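Long-range contact in beta-N-acetylhexosaminidase (Mycobacterium smegmatis, PDB 4YYF), which probably hydrolyses terminal non-reducing N-acetyl-D-hexosamine residues of N-acetyl-beta-D-hexosaminides, as a family 3 glycoside hydrolase: residues A[58-63]-A[88-93]. The protein carries 1 engineered substitution. Sequence-based numbering, arbitrary orientation.
Sequences DARAVV and GDIAAS
Two neighbouring outer helices of the TIM-barrel domain, 56-66 and 86-93, pack side by side here, I90 reaching across to A59, R60 and V63. The segment axes run almost parallel, 10.0 Å apart, as befits helices that follow the adjacent parallel strands 49-52 and 70-73. I90 fills the interface with both branches of its side chain. I90 CD1 lies 3.8 Å from R60 CB and also touches A59 CB. I90 CG2 sits 4.0 Å from V63 CB. I90 CG1 lies over the centre of one face of the R60 guanidinium, 3.7 Å from R60 CZ. On the inner side, A59 and V63 also touch I71 of strand 70-73, which ties the apolar part to the barrel wall. On the exposed side R60 and D89 form a salt bridge. R60 runs extended from CA to CD, then bends at chi3 (-64°), bringing its end alongside helix 86-93. D89 meets the guanidinium at its edge, the two planes turned 48° apart. Both terminal nitrogens, R60 NH1 and NH2, donate to the same oxygen, D89 OD2, each at 3.0 Å; NH1 approaches OD2 almost in line with its C-O bond, NH2 from the anti side and 24° out of the carboxylate plane.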
# COMPACT_ATOMS: atom_id res chain seq x y z
N ASP A 58 3.74 -21.39 -1.34
CA ASP A 58 4.00 -20.41 -0.28
C ASP A 58 2.70 -19.65 0.06
O ASP A 58 2.34 -19.48 1.24
CB ASP A 58 5.10 -19.44 -0.78
CG ASP A 58 5.56 -18.46 0.28
OD1 ASP A 58 5.62 -18.82 1.48
OD2 ASP A 58 5.90 -17.30 -0.09
N ALA A 59 1.98 -19.23 -0.98
CA ALA A 59 0.71 -18.53 -0.78
C ALA A 59 -0.33 -19.46 -0.16
O ALA A 59 -1.09 -19.05 0.72
CB ALA A 59 0.18 -17.97 -2.10
N ARG A 60 -0.37 -20.70 -0.63
CA ARG A 60 -1.37 -21.64 -0.13
C ARG A 60 -1.18 -21.89 1.38
O ARG A 60 -2.15 -21.92 2.13
CB ARG A 60 -1.32 -22.96 -0.89
CG ARG A 60 -2.41 -23.95 -0.45
CD ARG A 60 -2.39 -25.23 -1.28
NE ARG A 60 -2.70 -24.96 -2.68
CZ ARG A 60 -3.93 -24.79 -3.16
NH1 ARG A 60 -4.99 -24.85 -2.34
NH2 ARG A 60 -4.11 -24.55 -4.46
N ALA A 61 0.06 -22.06 1.80
CA ALA A 61 0.33 -22.32 3.21
C ALA A 61 0.07 -21.09 4.09
O ALA A 61 -0.51 -21.23 5.16
CB ALA A 61 1.76 -22.84 3.40
N VAL A 62 0.46 -19.90 3.65
CA VAL A 62 0.31 -18.73 4.52
C VAL A 62 -1.17 -18.37 4.71
O VAL A 62 -1.59 -18.01 5.81
CB VAL A 62 1.19 -17.52 4.08
CG1 VAL A 62 0.55 -16.76 2.91
CG2 VAL A 62 1.43 -16.57 5.26
N VAL A 63 -1.96 -18.53 3.65
CA VAL A 63 -3.39 -18.23 3.71
C VAL A 63 -4.16 -19.25 4.56
O VAL A 63 -4.93 -18.87 5.44
CB VAL A 63 -4.00 -18.11 2.30
CG1 VAL A 63 -5.54 -18.03 2.36
CG2 VAL A 63 -3.42 -16.88 1.59
N GLY A 88 -6.85 -18.62 -7.88
CA GLY A 88 -8.30 -18.71 -7.76
C GLY A 88 -8.71 -19.73 -6.71
O GLY A 88 -9.61 -19.47 -5.92
N ASP A 89 -8.05 -20.87 -6.71
CA ASP A 89 -8.36 -21.94 -5.77
C ASP A 89 -8.08 -21.52 -4.32
O ASP A 89 -8.89 -21.77 -3.42
CB ASP A 89 -7.55 -23.18 -6.12
CG ASP A 89 -7.91 -24.37 -5.27
OD1 ASP A 89 -9.00 -24.93 -5.48
OD2 ASP A 89 -7.10 -24.76 -4.40
N ILE A 90 -6.94 -20.87 -4.10
CA ILE A 90 -6.55 -20.41 -2.77
C ILE A 90 -7.49 -19.31 -2.28
O ILE A 90 -7.94 -19.31 -1.13
CB ILE A 90 -5.08 -19.90 -2.79
CG1 ILE A 90 -4.14 -21.08 -3.05
CG2 ILE A 90 -4.71 -19.22 -1.47
CD1 ILE A 90 -2.75 -20.68 -3.52
N ALA A 91 -7.80 -18.37 -3.17
CA ALA A 91 -8.69 -17.26 -2.85
C ALA A 91 -10.08 -17.74 -2.47
O ALA A 91 -10.69 -17.21 -1.54
CB ALA A 91 -8.77 -16.27 -4.01
N ALA A 92 -10.60 -18.73 -3.18
CA ALA A 92 -11.96 -19.22 -2.91
C ALA A 92 -12.07 -19.91 -1.56
O ALA A 92 -13.14 -19.93 -0.95
CB ALA A 92 -12.43 -20.16 -4.01
N SER A 93 -10.99 -20.49 -1.07
CA SER A 93 -11.08 -21.16 0.21
C SER A 93 -10.65 -20.26 1.36
O SER A 93 -10.69 -20.67 2.52
CB SER A 93 -10.34 -22.50 0.21
OG SER A 93 -8.98 -22.31 -0.09